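Local coordinates for protein short-chain dehydrogenase/reductase SDR (PDB 5VA8) that binds NADP in a Rossmann fold and probably catalyses NADP-dependent oxidation or reduction of a still unidentified substrate, at residues N96-P100 with A116-N120; S24-G28 with P191-D197; I136-R142 with V179-T185; C31-A37 with F236-A241. One frame throughout, in Å; residues are numbered along the deposited sequence. Where two conformers were deposited one is given.

Contact 1: residues N96-P100 with A116-N120; sequences NAGGP and ALEAN. With NAP (NADP nicotinamide-adenine-dinucleotide phosphate), chain E.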
# COMPACT_ATOMS: atom_id res chain seq x y z
N ASN A 96 -10.49 -4.27 21.23
CA ASN A 96 -9.18 -4.35 21.86
C ASN A 96 -9.17 -5.61 22.72
O ASN A 96 -10.21 -6.05 23.21
CB ASN A 96 -8.91 -3.10 22.72
CG ASN A 96 -7.49 -3.02 23.23
OD1 ASN A 96 -6.55 -3.41 22.53
ND2 ASN A 96 -7.33 -2.48 24.43
N ALA A 97 -7.98 -6.17 22.89
CA ALA A 97 -7.72 -7.33 23.74
C ALA A 97 -6.22 -7.48 23.84
O ALA A 97 -5.48 -6.90 23.04
CB ALA A 97 -8.35 -8.63 23.18
N GLY A 98 -5.77 -8.25 24.83
CA GLY A 98 -4.34 -8.49 24.95
C GLY A 98 -3.79 -9.17 23.72
O GLY A 98 -4.45 -10.00 23.09
N GLY A 99 -2.56 -8.80 23.36
CA GLY A 99 -1.92 -9.31 22.18
C GLY A 99 -1.19 -10.62 22.42
O GLY A 99 -1.06 -11.09 23.56
N PRO A 100 -0.71 -11.24 21.35
CA PRO A 100 -0.12 -12.58 21.46
C PRO A 100 1.30 -12.52 21.99
O PRO A 100 1.94 -11.46 22.00
CB PRO A 100 -0.15 -13.11 20.02
CG PRO A 100 -0.11 -11.87 19.17
CD PRO A 100 -0.81 -10.78 19.95
N ALA A 116 -4.33 -16.64 19.15
CA ALA A 116 -4.09 -15.30 18.64
C ALA A 116 -5.21 -14.87 17.71
O ALA A 116 -5.68 -13.73 17.78
CB ALA A 116 -2.74 -15.22 17.92
N LEU A 117 -5.65 -15.79 16.85
CA LEU A 117 -6.77 -15.49 15.95
C LEU A 117 -8.05 -15.20 16.74
O LEU A 117 -8.78 -14.26 16.42
CB LEU A 117 -6.96 -16.65 14.98
CG LEU A 117 -5.85 -16.74 13.93
CD1 LEU A 117 -5.85 -18.10 13.25
CD2 LEU A 117 -6.04 -15.64 12.90
N GLU A 118 -8.33 -15.98 17.78
CA GLU A 118 -9.52 -15.70 18.59
C GLU A 118 -9.44 -14.32 19.23
O GLU A 118 -10.39 -13.53 19.16
CB GLU A 118 -9.70 -16.78 19.66
CG GLU A 118 -10.05 -18.15 19.14
CD GLU A 118 -11.53 -18.30 18.76
OE1 GLU A 118 -11.89 -19.37 18.23
OE2 GLU A 118 -12.32 -17.36 19.02
N ALA A 119 -8.31 -14.01 19.87
CA ALA A 119 -8.22 -12.78 20.64
C ALA A 119 -8.23 -11.55 19.75
O ALA A 119 -8.91 -10.56 20.06
CB ALA A 119 -6.96 -12.78 21.51
N ASN A 120 -7.47 -11.56 18.66
CA ASN A 120 -7.16 -10.33 17.94
C ASN A 120 -7.77 -10.27 16.55
O ASN A 120 -7.53 -9.30 15.82
CB ASN A 120 -5.63 -10.15 17.87
CG ASN A 120 -4.98 -10.22 19.25
OD1 ASN A 120 -4.12 -11.06 19.49
ND2 ASN A 120 -5.41 -9.35 20.16
PA NAP E . -1.84 -2.84 28.57
O1A NAP E . -1.32 -1.55 29.05
O2A NAP E . -1.24 -4.08 29.21
O5B NAP E . -3.42 -2.81 28.78
C5B NAP E . -4.20 -3.96 28.40
C4B NAP E . -5.57 -3.79 28.99
O4B NAP E . -6.45 -4.77 28.40
C3B NAP E . -5.66 -4.01 30.50
O3B NAP E . -6.71 -3.21 31.03
C2B NAP E . -6.01 -5.49 30.58
O2B NAP E . -6.55 -5.78 31.88
C1B NAP E . -7.00 -5.59 29.42
N9A NAP E . -7.15 -6.93 28.85
C8A NAP E . -6.16 -7.69 28.29
N7A NAP E . -6.59 -8.82 27.76
C5A NAP E . -7.96 -8.79 28.01
C6A NAP E . -8.99 -9.71 27.72
N6A NAP E . -8.80 -10.87 27.08
N1A NAP E . -10.24 -9.39 28.11
C2A NAP E . -10.44 -8.23 28.75
N3A NAP E . -9.54 -7.29 29.08
C4A NAP E . -8.31 -7.64 28.68
O3 NAP E . -1.63 -2.99 26.99
PN NAP E . -1.62 -1.92 25.79
O1N NAP E . -2.67 -0.91 26.02
O2N NAP E . -0.23 -1.48 25.59
O5D NAP E . -2.03 -2.88 24.58
C5D NAP E . -3.39 -2.96 24.10
C4D NAP E . -3.33 -3.72 22.80
O4D NAP E . -2.56 -2.96 21.84
C3D NAP E . -2.67 -5.10 22.87
O3D NAP E . -3.30 -6.01 21.97
C2D NAP E . -1.25 -4.80 22.40
O2D NAP E . -0.56 -5.93 21.86
C1D NAP E . -1.56 -3.78 21.31
N1N NAP E . -0.41 -2.92 20.94
C2N NAP E . 0.31 -2.30 21.89
C3N NAP E . 1.34 -1.45 21.53
C7N NAP E . 2.20 -0.69 22.49
O7N NAP E . 3.33 -0.33 22.12
N7N NAP E . 1.77 -0.54 23.74
C4N NAP E . 1.55 -1.22 20.17
C5N NAP E . 0.80 -1.89 19.22
C6N NAP E . -0.17 -2.76 19.62
P2B NAP E . -6.63 -7.29 32.45
O1X NAP E . -7.66 -8.00 31.63
O2X NAP E . -5.24 -7.91 32.29
O3X NAP E . -7.02 -7.11 33.93
O HOH W 1 -3.56 -12.48 21.76
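Asn120 reaches from helix 110-138 to the loop that follows strand 92-95, and its amide makes the one direct hydrogen bond between 96-100 and 116-120. CB leaves the helix flank with CG anti to the carbonyl carbon (chi1 -54°), and CG comes within 3.9 Å of Gly98 O. From there the two arms divide the work. ND2 gives a nearly straight hydrogen bond to Gly98 O at 3.2 Å; the acceptor lies close to the Asn120 amide plane, whereas the donor stands above the Gly98 carbonyl plane. OD1 rests against the ring of Pro100, 3.4 Å from CD, and accepts a hydrogen bond from a water that also donates to Gly98 O. Gly98 O is therefore gripped by the amide and the water, and the amide is fixed in rotation with both of its polar atoms engaged. One turn earlier, Ala116 CB meets Pro100 CB at 3.9 Å, and Ala97 CB packs on the carbonyl O of Ala119. The far side of the loop faces NADP: Ala97 O accepts a 2.6 Å hydrogen bond from O3D of the nicotinamide ribose, and Gly99 runs alongside that ribose. Asn96-Ala97-Gly98 are the last three residues of the NNAG motif of classical short-chain dehydrogenases, and Asn120 probably corresponds to the asparagine of that helix in the family.

Contact 2: residues S24-G28 with P191-D197; sequences SKGLG and PGIFDTD. With NAP (NADP nicotinamide-adenine-dinucleotide phosphate), chain E; TCE (3,3',3''-phosphanetriyltripropanoic acid), chain F.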
# COMPACT_ATOMS: atom_id res chain seq x y z
N SER A 24 -8.99 -1.20 31.31
CA SER A 24 -8.63 -0.71 32.63
C SER A 24 -7.24 -0.09 32.64
O SER A 24 -6.92 0.65 33.58
CB SER A 24 -8.72 -1.84 33.68
OG SER A 24 -7.68 -2.80 33.53
N LYS A 25 -6.43 -0.35 31.61
CA LYS A 25 -5.07 0.15 31.50
C LYS A 25 -4.77 0.50 30.05
O LYS A 25 -5.48 0.08 29.13
CB LYS A 25 -4.03 -0.88 31.98
CG LYS A 25 -4.29 -1.40 33.39
CD LYS A 25 -3.51 -2.69 33.65
CE LYS A 25 -2.03 -2.49 33.39
NZ LYS A 25 -1.22 -3.73 33.62
N GLY A 26 -3.69 1.26 29.86
CA GLY A 26 -3.04 1.37 28.56
C GLY A 26 -3.87 2.09 27.51
O GLY A 26 -4.60 3.05 27.79
N LEU A 27 -3.74 1.62 26.26
CA LEU A 27 -4.41 2.27 25.14
C LEU A 27 -5.92 2.23 25.28
O LEU A 27 -6.61 3.20 24.95
CB LEU A 27 -4.00 1.61 23.83
CG LEU A 27 -2.50 1.64 23.54
CD1 LEU A 27 -2.23 0.97 22.21
CD2 LEU A 27 -1.99 3.08 23.54
N GLY A 28 -6.46 1.09 25.74
CA GLY A 28 -7.90 1.02 25.93
C GLY A 28 -8.38 2.03 26.96
O GLY A 28 -9.38 2.71 26.74
N PRO A 191 -1.21 1.30 16.53
CA PRO A 191 -0.14 1.90 17.34
C PRO A 191 1.23 1.42 16.89
O PRO A 191 1.43 0.24 16.58
CB PRO A 191 -0.43 1.41 18.77
CG PRO A 191 -1.64 0.53 18.68
CD PRO A 191 -1.93 0.23 17.24
N GLY A 192 2.18 2.36 16.84
CA GLY A 192 3.59 2.05 16.95
C GLY A 192 3.90 1.75 18.40
O GLY A 192 3.06 1.16 19.09
N ILE A 193 5.05 2.14 18.93
CA ILE A 193 5.35 1.80 20.31
C ILE A 193 4.79 2.88 21.24
O ILE A 193 5.04 4.08 21.06
CB ILE A 193 6.86 1.58 20.53
CG1 ILE A 193 7.11 1.17 21.99
CG2 ILE A 193 7.68 2.79 20.13
CD1 ILE A 193 8.53 0.70 22.27
N PHE A 194 3.98 2.44 22.21
CA PHE A 194 3.34 3.32 23.17
C PHE A 194 3.76 2.96 24.59
O PHE A 194 3.94 1.78 24.91
CB PHE A 194 1.81 3.27 23.03
CG PHE A 194 1.29 4.19 21.97
CD1 PHE A 194 0.64 5.37 22.33
CD2 PHE A 194 1.51 3.93 20.63
CE1 PHE A 194 0.19 6.25 21.37
CE2 PHE A 194 1.06 4.81 19.65
CZ PHE A 194 0.39 5.97 20.02
N ASP A 195 3.90 3.98 25.42
CA ASP A 195 4.45 3.88 26.77
C ASP A 195 3.39 3.31 27.72
O ASP A 195 2.75 4.02 28.49
CB ASP A 195 4.92 5.26 27.23
CG ASP A 195 5.91 5.18 28.35
OD1 ASP A 195 6.27 4.06 28.76
OD2 ASP A 195 6.33 6.26 28.82
N THR A 196 3.21 1.99 27.65
CA THR A 196 2.27 1.27 28.52
C THR A 196 3.00 0.15 29.26
O THR A 196 4.19 -0.10 29.04
CB THR A 196 1.11 0.65 27.74
OG1 THR A 196 1.61 -0.45 26.97
CG2 THR A 196 0.45 1.67 26.82
N ASP A 197 2.26 -0.53 30.13
CA ASP A 197 2.84 -1.67 30.84
C ASP A 197 3.25 -2.79 29.90
O ASP A 197 4.12 -3.60 30.27
CB ASP A 197 1.85 -2.21 31.87
CG ASP A 197 1.75 -1.35 33.10
OD1 ASP A 197 2.52 -0.38 33.24
OD2 ASP A 197 0.88 -1.65 33.94
PA NAP E . -1.84 -2.84 28.57
O1A NAP E . -1.32 -1.55 29.05
O2A NAP E . -1.24 -4.08 29.21
O5B NAP E . -3.42 -2.81 28.78
C5B NAP E . -4.20 -3.96 28.40
C4B NAP E . -5.57 -3.79 28.99
O4B NAP E . -6.45 -4.77 28.40
C3B NAP E . -5.66 -4.01 30.50
O3B NAP E . -6.71 -3.21 31.03
C2B NAP E . -6.01 -5.49 30.58
O2B NAP E . -6.55 -5.78 31.88
C1B NAP E . -7.00 -5.59 29.42
N9A NAP E . -7.15 -6.93 28.85
C8A NAP E . -6.16 -7.69 28.29
N7A NAP E . -6.59 -8.82 27.76
C5A NAP E . -7.96 -8.79 28.01
C6A NAP E . -8.99 -9.71 27.72
N6A NAP E . -8.80 -10.87 27.08
N1A NAP E . -10.24 -9.39 28.11
C2A NAP E . -10.44 -8.23 28.75
N3A NAP E . -9.54 -7.29 29.08
C4A NAP E . -8.31 -7.64 28.68
O3 NAP E . -1.63 -2.99 26.99
PN NAP E . -1.62 -1.92 25.79
O1N NAP E . -2.67 -0.91 26.02
O2N NAP E . -0.23 -1.48 25.59
O5D NAP E . -2.03 -2.88 24.58
C5D NAP E . -3.39 -2.96 24.10
C4D NAP E . -3.33 -3.72 22.80
O4D NAP E . -2.56 -2.96 21.84
C3D NAP E . -2.67 -5.10 22.87
O3D NAP E . -3.30 -6.01 21.97
C2D NAP E . -1.25 -4.80 22.40
O2D NAP E . -0.56 -5.93 21.86
C1D NAP E . -1.56 -3.78 21.31
N1N NAP E . -0.41 -2.92 20.94
C2N NAP E . 0.31 -2.30 21.89
C3N NAP E . 1.34 -1.45 21.53
C7N NAP E . 2.20 -0.69 22.49
O7N NAP E . 3.33 -0.33 22.12
N7N NAP E . 1.77 -0.54 23.74
C4N NAP E . 1.55 -1.22 20.17
C5N NAP E . 0.80 -1.89 19.22
C6N NAP E . -0.17 -2.76 19.62
P2B NAP E . -6.63 -7.29 32.45
O1X NAP E . -7.66 -8.00 31.63
O2X NAP E . -5.24 -7.91 32.29
O3X NAP E . -7.02 -7.11 33.93
O16 TCE F . 0.74 -7.45 19.09
C14 TCE F . 1.37 -6.44 18.67
O15 TCE F . 1.51 -6.24 17.44
C5 TCE F . 2.00 -5.47 19.68
C2 TCE F . 2.97 -4.56 18.93
P TCE F . 3.51 -3.19 20.05
C3 TCE F . 3.88 -3.81 21.75
C6 TCE F . 5.10 -4.69 21.52
C8 TCE F . 5.43 -5.37 22.84
O10 TCE F . 6.60 -5.28 23.28
O9 TCE F . 4.53 -5.98 23.48
C1 TCE F . 4.96 -2.34 19.30
C4 TCE F . 4.51 -1.78 17.95
C11 TCE F . 5.73 -1.15 17.30
O12 TCE F . 5.63 -0.55 16.19
O13 TCE F . 6.84 -1.24 17.88
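Thr196 OG1 donates a very short hydrogen bond, 2.5 Å, to O2N of the NADP nicotinamide phosphate and also caps the backbone N of Arg198, at the start of helix 197-210. With chi1 at 71° the hydroxyl lies between the backbone N and carbonyl carbon, while CG2 turns to Gly26 CA, 3.9 Å away. The other non-bridging oxygen, O1N, takes a 2.8 Å bond from Leu27 N, so the phosphate bridges the two segments. Residues 24-28 form the end of the glycine-rich dinucleotide-binding turn of the Rossmann fold, and 191-197 begin with the Pro-Gly at the end of strand 184-191, as in classical short-chain dehydrogenases. Gly26 has positive phi, and its CA passes 3.4 Å from O1A of NADP. Leu27 forks at its tip: CD1 packs on Pro191 CG at 3.6 Å, and CD2 lies 3.7 Å from CD1 of Phe194, whose side chain it crosses at about a right angle. Phe194 N binds the carboxamide oxygen O7N of NADP almost straight (170°), and its carbonyl O receives a weak bond from N7N. Lys25, bent at chi3, spans the adenine-ribose side of the cofactor; NZ makes a salt bridge with Asp197 OD2 at 3.0 Å, its hydrogen bond weak.

Contact 3: residues I136-R142 with V179-T185; sequences ISRGFGR and VAPNGVT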
# COMPACT_ATOMS: atom_id res chain seq x y z
N ILE A 136 -26.89 0.37 12.61
CA ILE A 136 -27.55 0.61 11.33
C ILE A 136 -28.96 1.15 11.56
O ILE A 136 -29.40 2.10 10.91
CB ILE A 136 -27.55 -0.68 10.50
CG1 ILE A 136 -26.14 -0.95 9.96
CG2 ILE A 136 -28.59 -0.62 9.37
CD1 ILE A 136 -26.01 -2.29 9.27
N SER A 137 -29.67 0.57 12.53
CA SER A 137 -31.06 0.96 12.78
C SER A 137 -31.16 2.41 13.24
O SER A 137 -32.19 3.06 13.04
CB SER A 137 -31.68 0.02 13.82
OG SER A 137 -31.32 0.38 15.14
N ARG A 138 -30.11 2.95 13.87
CA ARG A 138 -30.09 4.33 14.33
C ARG A 138 -29.43 5.27 13.34
O ARG A 138 -29.44 6.49 13.57
CB ARG A 138 -29.41 4.41 15.70
CG ARG A 138 -30.25 3.77 16.80
CD ARG A 138 -29.57 3.84 18.16
NE ARG A 138 -28.35 3.03 18.20
CZ ARG A 138 -28.30 1.75 18.56
NH1 ARG A 138 -29.41 1.10 18.91
NH2 ARG A 138 -27.13 1.11 18.56
N GLY A 139 -28.87 4.76 12.25
CA GLY A 139 -28.23 5.61 11.27
C GLY A 139 -26.95 6.26 11.75
O GLY A 139 -26.52 7.26 11.17
N PHE A 140 -26.34 5.73 12.81
CA PHE A 140 -25.08 6.25 13.31
C PHE A 140 -24.33 5.12 13.99
O PHE A 140 -24.92 4.40 14.81
CB PHE A 140 -25.28 7.41 14.31
CG PHE A 140 -24.00 7.93 14.90
CD1 PHE A 140 -23.37 9.04 14.36
CD2 PHE A 140 -23.40 7.30 16.00
CE1 PHE A 140 -22.18 9.51 14.90
CE2 PHE A 140 -22.20 7.76 16.52
CZ PHE A 140 -21.59 8.87 15.98
N GLY A 141 -23.04 5.00 13.70
CA GLY A 141 -22.23 4.02 14.40
C GLY A 141 -20.77 4.32 14.18
O GLY A 141 -20.38 4.87 13.14
N ARG A 142 -19.95 3.95 15.17
CA ARG A 142 -18.50 4.09 15.07
C ARG A 142 -17.86 2.86 15.65
O ARG A 142 -18.12 2.51 16.81
CB ARG A 142 -18.00 5.33 15.82
CG ARG A 142 -18.59 6.65 15.35
CD ARG A 142 -17.99 7.06 14.01
NE ARG A 142 -18.38 8.41 13.60
CZ ARG A 142 -19.39 8.70 12.78
NH1 ARG A 142 -20.16 7.72 12.30
NH2 ARG A 142 -19.63 9.96 12.44
N VAL A 179 -21.32 -1.47 5.27
CA VAL A 179 -22.23 -0.81 6.19
C VAL A 179 -22.18 0.71 6.09
O VAL A 179 -22.99 1.40 6.73
CB VAL A 179 -21.98 -1.25 7.65
CG1 VAL A 179 -22.10 -2.76 7.77
CG2 VAL A 179 -20.62 -0.78 8.14
N ALA A 180 -21.26 1.24 5.29
CA ALA A 180 -21.14 2.69 5.17
C ALA A 180 -22.42 3.41 4.72
O ALA A 180 -22.59 4.58 5.12
CB ALA A 180 -19.99 3.04 4.21
N PRO A 181 -23.33 2.82 3.93
CA PRO A 181 -24.54 3.57 3.55
C PRO A 181 -25.41 3.96 4.73
O PRO A 181 -26.28 4.84 4.57
CB PRO A 181 -25.28 2.59 2.63
CG PRO A 181 -24.19 1.77 2.02
CD PRO A 181 -23.20 1.59 3.13
N ASN A 182 -25.21 3.35 5.90
CA ASN A 182 -26.09 3.50 7.05
C ASN A 182 -25.51 4.41 8.13
O ASN A 182 -25.94 4.35 9.28
CB ASN A 182 -26.39 2.13 7.65
CG ASN A 182 -26.87 1.15 6.61
OD1 ASN A 182 -28.00 1.26 6.12
ND2 ASN A 182 -26.02 0.19 6.24
N GLY A 183 -24.55 5.25 7.78
CA GLY A 183 -24.04 6.20 8.76
C GLY A 183 -23.10 5.59 9.77
O GLY A 183 -22.84 6.21 10.81
N VAL A 184 -22.59 4.39 9.50
CA VAL A 184 -21.64 3.69 10.36
C VAL A 184 -20.27 3.76 9.71
O VAL A 184 -20.14 3.56 8.50
CB VAL A 184 -22.07 2.23 10.57
CG1 VAL A 184 -21.07 1.48 11.45
CG2 VAL A 184 -23.47 2.18 11.17
N THR A 185 -19.25 4.05 10.51
CA THR A 185 -17.88 3.95 10.03
C THR A 185 -17.13 2.91 10.86
O THR A 185 -17.45 2.68 12.03
CB THR A 185 -17.12 5.27 10.10
OG1 THR A 185 -16.91 5.62 11.48
CG2 THR A 185 -17.90 6.38 9.39
O HOH W 2 -29.56 2.82 8.10
O HOH W 3 -21.91 9.20 10.31
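Ile136 lies obliquely across the amide of Asn182 where the end of helix 110-138 meets the turn before strand 184-191, just outside the parallel pairing of strands 141-146 and 184-191 in the Rossmann sheet. These strands are the two arms of a beta-alpha-beta unit whose crossover is helix 159-179. The isoleucine covers one face of the amide: CG2 sits 3.7 Å from Asn182 CG, CG1 and CD1 lie near ND2, and CD1 goes on to Val179 CG1. Asn182 turns ND2 back to Val179 O, while a water bridges its OD1 to Ile136 O, so both arms of the amide are held. Gly139, with positive phi, closes the helix in a Schellman motif, and the chain then enters the sheet at Gly141. Here Gly141 N bonds to Gly183 O at 3.1 Å and Thr185 N to Gly141 O at 3.0 Å, a parallel ladder with Gly141 opposite Val184. Val184 CG2 lies 3.8 Å from Gly141 N.

On the other face Arg142 crosses Thr185 obliquely, its CD meeting Thr185 OG1 at 3.1 Å. Bent at chi2 (-74°), the arginine folds back along its own strand, with Thr185 CG2 and Phe140 CE1 over opposite faces of the guanidinium, the phenylalanine carbon offset toward the rim. Beyond the pair, NH2 bonds to Ser245 O. Gly141 O is gripped twice, by Thr185 N and by Arg142 NH1, from opposite faces of its carbonyl plane, the NH1 bond measuring 3.0 Å and lying near the guanidinium plane.

Contact 4: residues C31-A37 with F236-A241; sequences CAEALAA and FGRACA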
# COMPACT_ATOMS: atom_id res chain seq x y z
N CYS A 31 -8.49 5.42 25.39
CA CYS A 31 -9.69 5.63 24.58
C CYS A 31 -10.90 5.91 25.46
O CYS A 31 -11.70 6.81 25.16
CB CYS A 31 -9.96 4.42 23.68
SG CYS A 31 -8.70 4.17 22.41
N ALA A 32 -11.07 5.13 26.53
CA ALA A 32 -12.21 5.34 27.42
C ALA A 32 -12.18 6.73 28.03
O ALA A 32 -13.22 7.40 28.10
CB ALA A 32 -12.23 4.28 28.52
N GLU A 33 -11.01 7.18 28.50
CA GLU A 33 -10.92 8.50 29.11
C GLU A 33 -11.23 9.60 28.10
O GLU A 33 -11.88 10.59 28.43
CB GLU A 33 -9.53 8.71 29.71
CG GLU A 33 -9.21 7.71 30.82
CD GLU A 33 -8.17 8.20 31.81
OE1 GLU A 33 -8.43 9.21 32.49
OE2 GLU A 33 -7.09 7.56 31.92
N ALA A 34 -10.75 9.44 26.86
CA ALA A 34 -10.97 10.49 25.86
C ALA A 34 -12.43 10.56 25.45
O ALA A 34 -12.97 11.66 25.28
CB ALA A 34 -10.07 10.25 24.65
N LEU A 35 -13.09 9.41 25.30
CA LEU A 35 -14.52 9.41 24.99
C LEU A 35 -15.33 9.99 26.14
O LEU A 35 -16.21 10.84 25.93
CB LEU A 35 -14.99 7.99 24.64
CG LEU A 35 -14.42 7.42 23.35
CD1 LEU A 35 -14.69 5.92 23.24
CD2 LEU A 35 -14.98 8.16 22.13
N ALA A 36 -15.03 9.58 27.37
CA ALA A 36 -15.73 10.13 28.53
C ALA A 36 -15.55 11.64 28.62
O ALA A 36 -16.49 12.36 29.00
CB ALA A 36 -15.25 9.46 29.81
N ALA A 37 -14.35 12.14 28.29
CA ALA A 37 -14.10 13.58 28.33
C ALA A 37 -14.98 14.35 27.36
O ALA A 37 -15.22 15.54 27.56
CB ALA A 37 -12.62 13.86 28.01
N PHE A 236 -3.28 8.70 21.88
CA PHE A 236 -3.95 7.62 21.17
C PHE A 236 -5.46 7.72 21.36
O PHE A 236 -6.23 7.63 20.40
CB PHE A 236 -3.43 6.27 21.68
CG PHE A 236 -3.91 5.10 20.86
CD1 PHE A 236 -3.26 4.75 19.68
CD2 PHE A 236 -5.01 4.35 21.27
CE1 PHE A 236 -3.70 3.67 18.92
CE2 PHE A 236 -5.46 3.28 20.51
CZ PHE A 236 -4.81 2.93 19.34
N GLY A 237 -5.90 7.92 22.61
CA GLY A 237 -7.32 8.07 22.88
C GLY A 237 -7.94 9.27 22.18
O GLY A 237 -9.09 9.21 21.75
N ARG A 238 -7.19 10.37 22.07
CA ARG A 238 -7.73 11.54 21.38
C ARG A 238 -7.98 11.24 19.90
O ARG A 238 -8.98 11.68 19.34
CB ARG A 238 -6.78 12.74 21.53
CG ARG A 238 -6.46 13.12 22.95
CD ARG A 238 -7.67 13.59 23.75
NE ARG A 238 -7.24 14.13 25.04
CZ ARG A 238 -8.07 14.47 26.03
NH1 ARG A 238 -9.38 14.33 25.89
NH2 ARG A 238 -7.57 14.95 27.16
N ALA A 239 -7.07 10.50 19.26
CA ALA A 239 -7.31 10.11 17.87
C ALA A 239 -8.53 9.21 17.76
O ALA A 239 -9.34 9.35 16.84
CB ALA A 239 -6.08 9.42 17.29
N CYS A 240 -8.68 8.28 18.71
CA CYS A 240 -9.88 7.45 18.74
C CYS A 240 -11.14 8.31 18.86
O CYS A 240 -12.12 8.10 18.14
CB CYS A 240 -9.79 6.47 19.91
SG CYS A 240 -11.20 5.34 20.04
N ALA A 241 -11.11 9.30 19.76
CA ALA A 241 -12.29 10.15 19.95
C ALA A 241 -12.61 10.91 18.68
O ALA A 241 -13.79 11.06 18.32
CB ALA A 241 -12.07 11.11 21.12
O HOH W 4 -11.15 13.70 24.28
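Cys31 and Gly237 let two helices meet backbone to backbone: their CA atoms are 3.8 Å apart, an approach that Gly237, having no side chain, allows. The short helix segments 31-37 and 236-241 approach to 7.6 Å between axes at a crossing angle of -51°. Their interface is built largely of small residues and has no direct hydrogen bond across it. Ala34 CB sits on the carbonyl of Gly237, 3.2 Å from O, and continues to Ala241 CB. Beside the glycine two cysteine sulfurs lie side by side: Cys31 SG, anti to its carbonyl carbon, lies 3.6 Å from Cys240 CB and equally close to its SG, too far for a disulfide. The same sulfur approaches the Phe236 ring obliquely in a sulfur-aromatic contact, 3.9 Å from CE2. Leu35 CD2 extends the apolar seam to Ala241. At the outer edge Arg238, in one of its two conformers, brings its guanidinium across so that Ala37 CB meets the edge near NH1. Arg238 and Ala241 also pack on the third subunit. Both helices cover the same side of the parallel sheet: Cys31 and Phe236 reach Ile146 of strand 141-146, Phe236 and Cys240 reach Leu189 of strand 184-191, and helix 49-63 flanks the first helix through Ala32 and Ala36.

How the contacts relate
Contacts 1 and 2, with centres 15 Å apart, meet at Asn96 and Gly28 and enclose NADP from different loops at the C-terminal ends of the strands. Helix 26-37 carries on from contact 2 into contact 4, their centres about 13 Å apart, where Phe236 packs on Leu27, Pro191 and Phe194; the cofactor turn is thereby tied to the small-residue helix pair. Along the chain the segments of contacts 2 and 4 interleave, and contacts 1 and 3 fall one after the other between those of contact 2. Contact 3, its centre about 28 Å from that of contact 2, shares helix 110-138 with contact 1 and strand 184-191 with contact 2, joining the N-terminal ends of the strands, away from the cofactor.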